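Probable fatty acyl-CoA transferase Rv3272 (Mycobacterium tuberculosis, PDB 5YX6) binds fatty acyl-CoAs of varying chain length, palmitoyl-CoA most tightly, and probably acts as a family III CoA transferase in fatty acid metabolism. Local coordinates at residues 60-64 with 65-69; 202-206 with 207-211; 367-371 with 372-376. All coordinates share one frame; numbering follows the deposited sequence.

Contact 1: residues 60-64 with 65-69; sequences PPLAT and YFLPN
Ala63 and Leu67 meet through their backbones: Leu67 N donates to Ala63 O over 3.0 Å, with an N-H...O angle of 168°. Round this bond the packing is tight. Leu67 CB sits 3.5 Å from Ala63 O, and the Pro68 ring comes in beside the next carbonyl, its CD 3.4 Å from Thr64 O. Ala63 also centres an inverse gamma turn, closed by a weak bond from Thr64 N to Leu62 O, which breaks the strand direction just before the helical turn begins.

The leucine side is looser: Leu62 CD1 and Leu67 CD2 are 4.2 Å apart, and both leucines pack on Ile360. On the other flank the buried Thr64 and the partly exposed Tyr65 point the same way, CG2 of Thr64 lying 3.7 Å from Tyr65 CD2, obliquely to the ring. The second subunit covers this side, its Asn216 packing on Tyr65 and its Met219 on Thr64. Pro68 has no backbone N-H to donate, so the helical bond to Thr64 O cannot form; the turn relies on the straight Leu67 N to Ala63 O bond and on apolar contacts, at a place where the second subunit packs on it.

Contact 2: residues 202-206 with 207-211; sequences VQVAM and YDVAV
Asp208 and Ala205 are joined by a water that accepts from Ala205 N at 2.8 Å and donates to Asp208 OD2 at 2.6 Å. The same carboxylate reaches across the dimer interface: OD2 forms a salt bridge with Arg364 of the second subunit, and OD1 accepts a hydrogen bond from Asn347 of that subunit. Asp208 CG lies beside its own backbone N (chi1 -68°), which turns the carboxylate back along the start of the helix and over the Ala205 methyl, with Asp208 OD2 3.7 Å from Ala205 CB.

Two backbone bonds start the helix. Val209 N donates to Ala205 O at 3.1 Å, and Ala210 N to Met206 O at 2.9 Å. Ala205 thus ends strand 201-205 and occupies the N-cap position without a side-chain cap. Strand and helix axes diverge by 61°, a sharp change of course at the end of strand 201-205, the last of this chain's Rossmann-type parallel sheet, which a strand of the second subunit continues antiparallel.

Packing closes the inner side of the bend, where Val204 CG1 and Val209 CG2 touch at 4.0 Å; Val209 CG2 also lies 3.4 Å from Ala205 O. Met206 CB projects away from the helical segment, and its side chain packs on Asp175, the inferred nucleophile, and on Ser178. With its charge shared between an arginine, an amide and a water, the buried Asp208 is probably held as a carboxylate, and the negative charge near the helix N-terminus would be electrostatically favourable.

Contact 3: residues 367-371 with 372-376; sequences ARYAS and FRAVV
Phe372 and Tyr369 stack in an offset, nearly parallel fashion, with ring centroids 4.7 Å apart and planes inclined by 21°. The overlap is partial: Phe372 CZ stands over one face of the tyrosine ring, nearest its root, at 3.4 Å from Tyr369 CG. In return Tyr369 CB makes a CH-pi contact over the phenylalanine face, 3.9 Å from the ring centroid and 29° off the normal. The two side chains run side by side in the same direction. Phe372 reaches this position with CG between its own backbone N and carbonyl carbon (chi1 70°), which folds the ring back over the preceding residues.

Ala374 meets the tyrosine differently, its CB lying at the ring edge near the plane, 3.9 Å from Tyr369 CD1. Ala374 is the centre of an inverse gamma turn, with a weak bond from Val375 N to Arg373 O, and this bend brings its methyl round to the tyrosine.

The backbone follows the end of the short strand 368-369 as it turns into loop. No direct hydrogen bond joins the two segments; a water takes that role, accepting from Tyr369 N at 3.0 Å and from Ala374 N at 2.9 Å while donating to Phe372 O. Arg368 and Tyr369 pair antiparallel with a strand of the second subunit, so the parallel sheet of that subunit is extended across the dimer interface.

Ser371 borders the phenylalanine, its OG in the plane of the ring at the edge, 3.5 Å from Phe372 CD1. That hydroxyl is hydrogen-bonded to Asp200 and His192 of the second subunit, and the His192 ring also meets Phe372 edge-to-face.

The three contacts touch nowhere within the chain: nearest atoms are about 12 Å apart between contacts 1 and 2, about 8 Å between 1 and 3, and about 16 Å between 2 and 3. What they share is the dimer interface, since each reaches the second subunit. Contacts 2 and 3 are complementary there, because Val202 of contact 2 packs on Tyr369 of the other subunit, a residue of contact 3. Two of them also approach the inferred nucleophile Asp175: the Met206 side chain comes within about 3 Å of its side chain and that of Tyr65 within about 7 Å, whereas contact 3 lies away from the annotated sites.

Contact 1: residues 60-64 with 65-69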
loop_
_atom_site.group_PDB
_atom_site.type_symbol
_atom_site.label_atom_id
_atom_site.label_comp_id
_atom_site.label_asym_id
_atom_site.label_seq_id
_atom_site.Cartn_x
_atom_site.Cartn_y
_atom_site.Cartn_z
ATOM N N PRO A 60 5.428 15.883 -27.613
ATOM C CA PRO A 60 6.244 14.674 -27.443
ATOM C C PRO A 60 5.598 13.695 -26.455
ATOM O O PRO A 60 5.027 14.129 -25.443
ATOM C CB PRO A 60 7.572 15.215 -26.896
ATOM C CG PRO A 60 7.629 16.634 -27.363
ATOM C CD PRO A 60 6.206 17.117 -27.384
ATOM N N PRO A 61 5.665 12.389 -26.765
ATOM C CA PRO A 61 5.166 11.299 -25.918
ATOM C C PRO A 61 5.615 11.406 -24.449
ATOM O O PRO A 61 6.688 11.944 -24.151
ATOM C CB PRO A 61 5.765 10.055 -26.582
ATOM C CG PRO A 61 5.884 10.423 -28.015
ATOM C CD PRO A 61 6.226 11.886 -28.035
ATOM N N LEU A 62 4.787 10.883 -23.548
ATOM C CA LEU A 62 5.048 10.938 -22.115
ATOM C C LEU A 62 5.480 9.582 -21.551
ATOM O O LEU A 62 4.725 8.607 -21.591
ATOM C CB LEU A 62 3.806 11.455 -21.378
ATOM C CG LEU A 62 3.700 11.338 -19.853
ATOM C CD1 LEU A 62 4.968 11.824 -19.147
ATOM C CD2 LEU A 62 2.486 12.116 -19.370
ATOM N N ALA A 63 6.718 9.529 -21.059
ATOM C CA ALA A 63 7.282 8.346 -20.410
ATOM C C ALA A 63 6.547 8.110 -19.100
ATOM O O ALA A 63 7.050 8.414 -18.024
ATOM C CB ALA A 63 8.778 8.508 -20.180
ATOM N N THR A 64 5.334 7.590 -19.208
ATOM C CA THR A 64 4.411 7.513 -18.085
ATOM C C THR A 64 4.902 6.667 -16.907
ATOM O O THR A 64 4.487 6.883 -15.774
ATOM C CB THR A 64 3.058 6.955 -18.576
ATOM O OG1 THR A 64 2.256 6.562 -17.459
ATOM C CG2 THR A 64 3.282 5.747 -19.465
ATOM N N TYR A 65 5.807 5.731 -17.148
ATOM C CA TYR A 65 6.327 4.937 -16.041
ATOM C C TYR A 65 7.613 5.538 -15.463
ATOM O O TYR A 65 7.816 5.523 -14.247
ATOM C CB TYR A 65 6.554 3.487 -16.485
ATOM C CG TYR A 65 5.264 2.818 -16.912
ATOM C CD1 TYR A 65 4.344 2.361 -15.971
ATOM C CD2 TYR A 65 4.959 2.657 -18.261
ATOM C CE1 TYR A 65 3.153 1.762 -16.365
ATOM C CE2 TYR A 65 3.775 2.058 -18.667
ATOM C CZ TYR A 65 2.875 1.611 -17.718
ATOM O OH TYR A 65 1.696 1.014 -18.131
ATOM N N PHE A 66 8.476 6.072 -16.323
ATOM C CA PHE A 66 9.755 6.590 -15.855
ATOM C C PHE A 66 9.671 7.954 -15.151
ATOM O O PHE A 66 10.197 8.132 -14.056
ATOM C CB PHE A 66 10.746 6.700 -17.018
ATOM C CG PHE A 66 12.099 7.202 -16.601
ATOM C CD1 PHE A 66 13.017 6.337 -16.023
ATOM C CD2 PHE A 66 12.437 8.539 -16.744
ATOM C CE1 PHE A 66 14.260 6.784 -15.618
ATOM C CE2 PHE A 66 13.673 9.000 -16.342
ATOM C CZ PHE A 66 14.593 8.118 -15.775
ATOM N N LEU A 67 9.009 8.911 -15.784
ATOM C CA LEU A 67 9.054 10.296 -15.320
ATOM C C LEU A 67 8.553 10.557 -13.882
ATOM O O LEU A 67 9.202 11.294 -13.132
ATOM C CB LEU A 67 8.275 11.190 -16.290
ATOM C CG LEU A 67 8.335 12.681 -15.950
ATOM C CD1 LEU A 67 9.071 13.422 -17.058
ATOM C CD2 LEU A 67 6.960 13.261 -15.740
ATOM N N PRO A 68 7.407 9.973 -13.485
ATOM C CA PRO A 68 6.906 10.364 -12.158
ATOM C C PRO A 68 7.766 9.917 -10.968
ATOM O O PRO A 68 7.696 10.556 -9.924
ATOM C CB PRO A 68 5.533 9.685 -12.085
ATOM C CG PRO A 68 5.171 9.358 -13.479
ATOM C CD PRO A 68 6.461 9.081 -14.181
ATOM N N ASN A 69 8.562 8.861 -11.112
ATOM C CA ASN A 69 9.288 8.330 -9.964
ATOM C C ASN A 69 10.814 8.528 -10.000
ATOM O O ASN A 69 11.540 7.876 -9.248
ATOM C CB ASN A 69 8.990 6.837 -9.793
ATOM C CG ASN A 69 7.537 6.560 -9.442
ATOM O OD1 ASN A 69 6.884 7.340 -8.750
ATOM N ND2 ASN A 69 7.038 5.421 -9.889
#

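Contact 2: residues 202-206 with 207-211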
loop_
_atom_site.group_PDB
_atom_site.type_symbol
_atom_site.label_atom_id
_atom_site.label_comp_id
_atom_site.label_asym_id
_atom_site.label_seq_id
_atom_site.Cartn_x
_atom_site.Cartn_y
_atom_site.Cartn_z
ATOM N N VAL A 202 18.332 -5.078 4.647
ATOM C CA VAL A 202 16.893 -4.982 4.623
ATOM C C VAL A 202 16.323 -5.712 3.397
ATOM O O VAL A 202 16.870 -5.605 2.298
ATOM C CB VAL A 202 16.486 -3.493 4.640
ATOM C CG1 VAL A 202 15.093 -3.305 4.146
ATOM C CG2 VAL A 202 16.655 -2.925 6.035
ATOM N N GLN A 203 15.243 -6.468 3.588
ATOM C CA GLN A 203 14.634 -7.212 2.482
ATOM C C GLN A 203 13.120 -7.032 2.466
ATOM O O GLN A 203 12.452 -7.142 3.496
ATOM C CB GLN A 203 14.995 -8.701 2.555
ATOM C CG GLN A 203 16.472 -8.980 2.307
ATOM C CD GLN A 203 16.842 -10.453 2.441
ATOM O OE1 GLN A 203 17.094 -10.943 3.543
ATOM N NE2 GLN A 203 16.899 -11.157 1.313
ATOM N N VAL A 204 12.589 -6.723 1.289
ATOM C CA VAL A 204 11.154 -6.551 1.102
ATOM C C VAL A 204 10.694 -7.348 -0.114
ATOM O O VAL A 204 11.241 -7.187 -1.205
ATOM C CB VAL A 204 10.780 -5.071 0.909
ATOM C CG1 VAL A 204 9.294 -4.930 0.584
ATOM C CG2 VAL A 204 11.134 -4.268 2.137
ATOM N N ALA A 205 9.723 -8.237 0.082
ATOM C CA ALA A 205 9.146 -9.009 -1.024
ATOM C C ALA A 205 7.757 -8.487 -1.395
ATOM O O ALA A 205 6.919 -8.246 -0.518
ATOM C CB ALA A 205 9.081 -10.477 -0.668
ATOM N N MET A 206 7.527 -8.289 -2.691
ATOM C CA MET A 206 6.235 -7.809 -3.170
ATOM C C MET A 206 5.124 -8.767 -2.754
ATOM O O MET A 206 4.020 -8.349 -2.383
ATOM C CB MET A 206 6.247 -7.629 -4.687
ATOM C CG MET A 206 6.889 -6.326 -5.174
ATOM S SD MET A 206 7.208 -6.334 -6.964
ATOM C CE MET A 206 5.551 -6.505 -7.617
ATOM N N TYR A 207 5.424 -10.056 -2.806
ATOM C CA TYR A 207 4.473 -11.059 -2.367
ATOM C C TYR A 207 4.068 -10.849 -0.910
ATOM O O TYR A 207 2.878 -10.906 -0.577
ATOM C CB TYR A 207 5.058 -12.450 -2.562
ATOM C CG TYR A 207 4.122 -13.575 -2.180
ATOM C CD1 TYR A 207 3.088 -13.960 -3.027
ATOM C CD2 TYR A 207 4.304 -14.285 -1.002
ATOM C CE1 TYR A 207 2.245 -15.003 -2.696
ATOM C CE2 TYR A 207 3.467 -15.327 -0.665
ATOM C CZ TYR A 207 2.445 -15.684 -1.517
ATOM O OH TYR A 207 1.612 -16.722 -1.183
ATOM N N ASP A 208 5.060 -10.605 -0.053
ATOM C CA ASP A 208 4.815 -10.398 1.376
ATOM C C ASP A 208 3.945 -9.170 1.606
ATOM O O ASP A 208 3.069 -9.179 2.461
ATOM C CB ASP A 208 6.133 -10.264 2.146
ATOM C CG ASP A 208 6.932 -11.561 2.173
ATOM O OD1 ASP A 208 6.395 -12.581 1.691
ATOM O OD2 ASP A 208 8.087 -11.563 2.675
ATOM N N VAL A 209 4.182 -8.125 0.823
ATOM C CA VAL A 209 3.371 -6.926 0.902
ATOM C C VAL A 209 1.924 -7.210 0.500
ATOM O O VAL A 209 0.993 -6.750 1.158
ATOM C CB VAL A 209 3.943 -5.814 0.025
ATOM C CG1 VAL A 209 3.025 -4.594 0.064
ATOM C CG2 VAL A 209 5.360 -5.447 0.496
ATOM N N ALA A 210 1.745 -7.973 -0.576
ATOM C CA ALA A 210 0.418 -8.292 -1.091
ATOM C C ALA A 210 -0.372 -9.117 -0.088
ATOM O O ALA A 210 -1.546 -8.841 0.161
ATOM C CB ALA A 210 0.518 -9.032 -2.412
ATOM N N VAL A 211 0.288 -10.118 0.490
ATOM C CA VAL A 211 -0.304 -10.924 1.553
ATOM C C VAL A 211 -0.716 -10.002 2.698
ATOM O O VAL A 211 -1.829 -10.090 3.213
ATOM C CB VAL A 211 0.681 -12.014 2.050
ATOM C CG1 VAL A 211 0.276 -12.536 3.412
ATOM C CG2 VAL A 211 0.781 -13.161 1.035
HETATM O O HOH W 1 9.363 -9.242 2.686
#

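Contact 3: residues 367-371 with 372-376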
loop_
_atom_site.group_PDB
_atom_site.type_symbol
_atom_site.label_atom_id
_atom_site.label_comp_id
_atom_site.label_asym_id
_atom_site.label_seq_id
_atom_site.Cartn_x
_atom_site.Cartn_y
_atom_site.Cartn_z
ATOM N N ALA A 367 2.585 11.251 2.020
ATOM C CA ALA A 367 2.864 11.806 3.348
ATOM C C ALA A 367 3.262 13.284 3.302
ATOM O O ALA A 367 4.060 13.692 2.458
ATOM C CB ALA A 367 3.940 11.000 4.038
ATOM N N ARG A 368 2.701 14.064 4.230
ATOM C CA ARG A 368 2.916 15.510 4.329
ATOM C C ARG A 368 3.539 15.933 5.674
ATOM O O ARG A 368 3.311 15.293 6.696
ATOM C CB ARG A 368 1.585 16.228 4.145
ATOM C CG ARG A 368 0.683 15.593 3.087
ATOM C CD ARG A 368 -0.484 16.509 2.698
ATOM N NE ARG A 368 -0.090 17.680 1.923
ATOM C CZ ARG A 368 -0.937 18.638 1.557
ATOM N NH1 ARG A 368 -2.215 18.567 1.905
ATOM N NH2 ARG A 368 -0.511 19.669 0.842
ATOM N N TYR A 369 4.311 17.019 5.667
ATOM C CA TYR A 369 5.070 17.464 6.848
ATOM C C TYR A 369 4.953 18.977 7.002
ATOM O O TYR A 369 4.855 19.702 6.008
ATOM C CB TYR A 369 6.554 17.057 6.750
ATOM C CG TYR A 369 6.773 15.578 6.495
ATOM C CD1 TYR A 369 6.672 15.057 5.210
ATOM C CD2 TYR A 369 7.064 14.701 7.534
ATOM C CE1 TYR A 369 6.855 13.714 4.964
ATOM C CE2 TYR A 369 7.257 13.342 7.295
ATOM C CZ TYR A 369 7.147 12.861 6.004
ATOM O OH TYR A 369 7.331 11.528 5.733
ATOM N N ALA A 370 4.951 19.468 8.237
ATOM C CA ALA A 370 4.775 20.901 8.435
ATOM C C ALA A 370 6.062 21.700 8.223
ATOM O O ALA A 370 6.021 22.800 7.677
ATOM C CB ALA A 370 4.213 21.171 9.819
ATOM N N SER A 371 7.203 21.145 8.619
ATOM C CA SER A 371 8.451 21.913 8.628
ATOM C C SER A 371 9.213 21.925 7.296
ATOM O O SER A 371 10.209 22.640 7.153
ATOM C CB SER A 371 9.370 21.378 9.723
ATOM O OG SER A 371 9.999 20.178 9.295
ATOM N N PHE A 372 8.744 21.148 6.324
ATOM C CA PHE A 372 9.351 21.130 4.991
ATOM C C PHE A 372 8.347 20.559 3.999
ATOM O O PHE A 372 7.393 19.879 4.394
ATOM C CB PHE A 372 10.646 20.295 4.972
ATOM C CG PHE A 372 10.413 18.815 5.125
ATOM C CD1 PHE A 372 10.272 18.248 6.381
ATOM C CD2 PHE A 372 10.325 17.994 4.009
ATOM C CE1 PHE A 372 10.038 16.892 6.522
ATOM C CE2 PHE A 372 10.093 16.639 4.142
ATOM C CZ PHE A 372 9.946 16.086 5.399
ATOM N N ARG A 373 8.561 20.830 2.714
ATOM C CA ARG A 373 7.702 20.285 1.664
ATOM C C ARG A 373 8.297 19.008 1.065
ATOM O O ARG A 373 9.372 19.043 0.458
ATOM C CB ARG A 373 7.466 21.332 0.573
ATOM N N ALA A 374 7.596 17.886 1.217
ATOM C CA ALA A 374 8.099 16.609 0.711
ATOM C C ALA A 374 7.885 16.468 -0.787
ATOM O O ALA A 374 7.310 15.489 -1.249
ATOM C CB ALA A 374 7.437 15.448 1.441
ATOM N N VAL A 375 8.366 17.450 -1.542
ATOM C CA VAL A 375 8.294 17.425 -2.997
ATOM C C VAL A 375 9.595 17.945 -3.580
ATOM O O VAL A 375 10.362 18.630 -2.899
ATOM C CB VAL A 375 7.140 18.275 -3.551
ATOM C CG1 VAL A 375 5.818 17.893 -2.889
ATOM C CG2 VAL A 375 7.438 19.747 -3.354
ATOM N N VAL A 376 9.839 17.618 -4.846
ATOM C CA VAL A 376 10.953 18.206 -5.576
ATOM C C VAL A 376 10.427 18.699 -6.923
ATOM O O VAL A 376 9.509 18.106 -7.495
ATOM C CB VAL A 376 12.134 17.199 -5.755
ATOM C CG1 VAL A 376 11.838 16.160 -6.828
ATOM C CG2 VAL A 376 13.419 17.941 -6.073
HETATM O O HOH W 2 5.384 18.087 3.091
#